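Local coordinates for protein cystathionine gamma-synthase (Xanthomonas oryzae pv. oryzae KACC 10331, PDB 6LD7) that probably catalyses the synthesis of cystathionine for methionine production, working as an enzyme dependent on pyridoxal 5'-phosphate, at residues 12-15 against 16-20; 92-95 against 96-100. The protein carries 1 engineered substitution. All blocks are in the same frame, centred on the assembly; numbering follows the deposited sequence.

Contact 1 of 2, residues 12-15 against 16-20; sequences TPCT and AATAA
The flat peptide group joining Thr15 to Ala16 organises the first helical turn around it. On one face lie the hydroxyl of Thr15 and the backbone N of Thr18; beyond the oxygen edge, slightly to the opposite side, lie SG of Cys14 and CB of Ala19. At that same edge comes the amide of Ala19, tilted 23° from the carbonyl plane, whose N reaches Thr15 O at 3.0 Å. This is a worked example of an N-cap, in which Thr15 stands just ahead of the helix and its side chain serves an amide of the first turn. OG1 sits between the backbone N and the carbonyl carbon (chi1 78°), and from there it reaches forward into the first turn to accept from Thr18 N at 3.2 Å in an almost straight bond, 176° at the hydrogen.

Apolar contacts accompany the cap, with Cys14 alongside the first turn. The methyl CG2 of Thr18 comes alongside Cys14 CB at 3.7 Å, while Cys14 SG approaches Ala19 CB at 4.0 Å. Glu74 of helix 63-76 touches both Cys14 and Ala19.

The second subunit completes the site: OD2 of its Asp382 accepts from Thr15 N and is hydrogen-bonded to Thr18 OG1, which Ser379 N of that subunit also meets, so the cap is part of a subunit interface as well as a helix start. Anti to its own carbonyl carbon, Thr18 OG1 is placed beside its own backbone N, 3.5 Å from Thr15 OG1.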
loop_
_atom_site.group_PDB
_atom_site.type_symbol
_atom_site.label_atom_id
_atom_site.label_comp_id
_atom_site.label_asym_id
_atom_site.label_seq_id
_atom_site.Cartn_x
_atom_site.Cartn_y
_atom_site.Cartn_z
ATOM N N THR C 12 12.623 34.078 12.048
ATOM C CA THR C 12 12.172 33.197 10.938
ATOM C C THR C 12 12.678 31.765 11.160
ATOM O O THR C 12 13.879 31.501 10.990
ATOM C CB THR C 12 12.634 33.779 9.613
ATOM N N PRO C 13 11.799 30.811 11.594
ATOM C CA PRO C 13 12.011 29.383 11.307
ATOM C C PRO C 13 12.520 29.203 9.855
ATOM O O PRO C 13 13.409 29.938 9.476
ATOM C CB PRO C 13 10.622 28.759 11.619
ATOM C CG PRO C 13 10.052 29.649 12.729
ATOM C CD PRO C 13 10.612 31.037 12.453
ATOM N N CYS C 14 11.993 28.222 9.106
ATOM C CA CYS C 14 12.268 27.916 7.667
ATOM C C CYS C 14 11.088 28.451 6.834
ATOM O O CYS C 14 10.118 28.866 7.487
ATOM C CB CYS C 14 12.454 26.407 7.484
ATOM S SG CYS C 14 11.069 25.374 8.049
ATOM N N THR C 15 11.103 28.441 5.488
ATOM C CA THR C 15 9.873 28.736 4.684
ATOM C C THR C 15 8.847 27.557 4.719
ATOM O O THR C 15 9.192 26.408 5.205
ATOM C CB THR C 15 10.172 29.150 3.233
ATOM O OG1 THR C 15 10.452 27.898 2.604
ATOM C CG2 THR C 15 11.288 30.188 3.114
ATOM N N ALA C 16 7.646 27.808 4.163
ATOM C CA ALA C 16 6.545 26.820 3.913
ATOM C C ALA C 16 6.995 25.703 2.948
ATOM O O ALA C 16 6.617 24.512 3.175
ATOM C CB ALA C 16 5.299 27.510 3.319
ATOM N N ALA C 17 7.688 26.054 1.846
ATOM C CA ALA C 17 8.217 25.026 0.924
ATOM C C ALA C 17 9.159 24.139 1.750
ATOM O O ALA C 17 9.025 22.932 1.731
ATOM C CB ALA C 17 8.951 25.641 -0.245
ATOM N N THR C 18 10.118 24.713 2.475
ATOM C CA THR C 18 11.091 23.872 3.212
ATOM C C THR C 18 10.368 22.927 4.197
ATOM O O THR C 18 10.675 21.720 4.241
ATOM C CB THR C 18 12.133 24.741 3.883
ATOM O OG1 THR C 18 12.874 25.438 2.883
ATOM C CG2 THR C 18 13.040 23.923 4.761
ATOM N N ALA C 19 9.413 23.432 4.965
ATOM C CA ALA C 19 8.682 22.651 6.013
ATOM C C ALA C 19 7.893 21.487 5.401
ATOM O O ALA C 19 7.982 20.374 5.907
ATOM C CB ALA C 19 7.772 23.581 6.808
ATOM N N ALA C 20 7.216 21.712 4.278
ATOM C CA ALA C 20 6.423 20.669 3.595
ATOM C C ALA C 20 7.373 19.594 3.009
ATOM O O ALA C 20 7.195 18.374 3.184
ATOM C CB ALA C 20 5.578 21.333 2.517
#

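Contact 2 of 2, residues 92-95 against 96-100; sequences NLVL and NAVLQ
Different first torsions bring Asn92 and Asn96 together: Asn92 holds CG anti to its backbone N (chi1 -178°), whereas Asn96 sets CG anti to its carbonyl carbon (chi1 -80°), folding its amide back over the preceding turn of helix 87-98. The result exemplifies a side chain that joins the i to i+4 bonding of its own helix. Asn96 ND2 gives a hydrogen to Asn92 O at 2.9 Å, although it stands well above the plane of that carbonyl; the main-chain Asn96 N reaches the same oxygen at 3.1 Å, close to the C=O direction. One carbonyl thus serves two donors from a single residue. ND2 is also 2.9 Å from Asn92 OD1, but the angle is poor for a hydrogen bond, and the two amide planes are turned 59° apart; Asn92 ND2 makes a weak hydrogen bond to Leu240 O of the third subunit.

Other faces of the turn carry apolar pairs running side by side. CD2 of Leu95 meets CD1 of Leu99 at 3.8 Å, and CG1 of Val94 lies 4.1 Å from CG2 of Val98. Leu95 faces helix 113-124, while both valines pack on Leu151 of strand 151-155. Ala97 fits against Leu233 and Trp236 of helix 227-240.

The last helical bond, Leu99 N to Leu95 O at 3.1 Å, comes as Leu99 leaves helical backbone angles. Here Lys125 of the third subunit sends NZ to Asn96 O and Leu99 O. Because carbonyls gathered at the C-terminal end of a helix carry partial negative charge, they probably favour that cationic group, so the helix end may help hold the two subunits together electrostatically.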
loop_
_atom_site.group_PDB
_atom_site.type_symbol
_atom_site.label_atom_id
_atom_site.label_comp_id
_atom_site.label_asym_id
_atom_site.label_seq_id
_atom_site.Cartn_x
_atom_site.Cartn_y
_atom_site.Cartn_z
ATOM N N ASN C 92 -18.034 18.046 9.128
ATOM C CA ASN C 92 -18.816 17.316 10.149
ATOM C C ASN C 92 -18.162 17.475 11.531
ATOM O O ASN C 92 -18.877 17.819 12.530
ATOM C CB ASN C 92 -18.966 15.862 9.691
ATOM C CG ASN C 92 -19.806 15.029 10.645
ATOM O OD1 ASN C 92 -20.594 15.633 11.291
ATOM N ND2 ASN C 92 -19.904 13.716 10.473
ATOM N N LEU C 93 -16.851 17.219 11.631
ATOM C CA LEU C 93 -16.135 17.369 12.910
ATOM C C LEU C 93 -16.320 18.777 13.523
ATOM O O LEU C 93 -16.691 18.933 14.720
ATOM C CB LEU C 93 -14.682 17.061 12.606
ATOM C CG LEU C 93 -13.771 17.318 13.803
ATOM C CD1 LEU C 93 -14.190 16.511 15.007
ATOM C CD2 LEU C 93 -12.341 17.065 13.443
ATOM N N VAL C 94 -16.127 19.835 12.746
ATOM C CA VAL C 94 -16.283 21.210 13.279
ATOM C C VAL C 94 -17.717 21.444 13.761
ATOM O O VAL C 94 -17.847 22.009 14.805
ATOM C CB VAL C 94 -15.929 22.244 12.230
ATOM C CG1 VAL C 94 -16.253 23.633 12.733
ATOM C CG2 VAL C 94 -14.473 22.081 11.780
ATOM N N LEU C 95 -18.719 21.088 12.981
ATOM C CA LEU C 95 -20.136 21.237 13.381
ATOM C C LEU C 95 -20.393 20.596 14.741
ATOM O O LEU C 95 -21.090 21.224 15.545
ATOM C CB LEU C 95 -21.071 20.633 12.352
ATOM C CG LEU C 95 -20.975 21.235 10.949
ATOM C CD1 LEU C 95 -21.915 20.434 10.019
ATOM C CD2 LEU C 95 -21.327 22.705 10.951
ATOM N N ASN C 96 -19.864 19.400 14.979
ATOM C CA ASN C 96 -20.068 18.683 16.247
ATOM C C ASN C 96 -19.188 19.281 17.344
ATOM O O ASN C 96 -19.616 19.326 18.492
ATOM C CB ASN C 96 -19.731 17.207 16.084
ATOM C CG ASN C 96 -20.848 16.434 15.430
ATOM O OD1 ASN C 96 -21.772 15.990 16.120
ATOM N ND2 ASN C 96 -20.744 16.219 14.122
ATOM N N ALA C 97 -17.987 19.752 17.087
ATOM C CA ALA C 97 -17.183 20.282 18.195
ATOM C C ALA C 97 -17.704 21.656 18.610
ATOM O O ALA C 97 -17.523 22.076 19.756
ATOM C CB ALA C 97 -15.745 20.411 17.821
ATOM N N VAL C 98 -18.259 22.397 17.688
ATOM C CA VAL C 98 -18.530 23.814 17.970
ATOM C C VAL C 98 -19.991 24.079 18.275
ATOM O O VAL C 98 -20.197 25.038 18.958
ATOM C CB VAL C 98 -18.046 24.693 16.816
ATOM C CG1 VAL C 98 -18.378 26.115 17.045
ATOM C CG2 VAL C 98 -16.563 24.598 16.703
ATOM N N LEU C 99 -20.941 23.499 17.594
ATOM C CA LEU C 99 -22.364 23.929 17.669
ATOM C C LEU C 99 -23.174 22.988 18.564
ATOM O O LEU C 99 -22.779 21.825 18.772
ATOM C CB LEU C 99 -22.967 23.855 16.269
ATOM C CG LEU C 99 -22.332 24.730 15.213
ATOM C CD1 LEU C 99 -22.948 24.537 13.844
ATOM C CD2 LEU C 99 -22.524 26.162 15.610
ATOM N N GLN C 100 -24.315 23.457 19.023
ATOM C CA GLN C 100 -25.372 22.691 19.732
ATOM C C GLN C 100 -26.728 23.351 19.472
ATOM O O GLN C 100 -26.753 24.536 19.047
ATOM C CB GLN C 100 -25.043 22.695 21.218
ATOM C CG GLN C 100 -25.111 24.065 21.857
ATOM C CD GLN C 100 -24.722 23.917 23.304
ATOM O OE1 GLN C 100 -24.129 22.935 23.690
ATOM N NE2 GLN C 100 -25.117 24.845 24.142
#

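In the fold
Contact 1 precedes contact 2 along the chain, and the two do not touch: their centres are 31 Å apart and their nearest atoms about 21 Å. They illustrate the two ends of helices, contact 1 at the start of helix 16-21 near the beginning of the modelled chain, contact 2 at the close of helix 87-98. The latter helix connects strands 80-84 and 104-108 of the large mixed sheet, so contact 2 belongs to the cofactor-binding type of domain expected of this family, whereas contact 1 rests on helix 63-76. Each faces a different neighbour, the second subunit for contact 1 and the third for contact 2, so both lie where this chain meets other copies in the four-chain assembly.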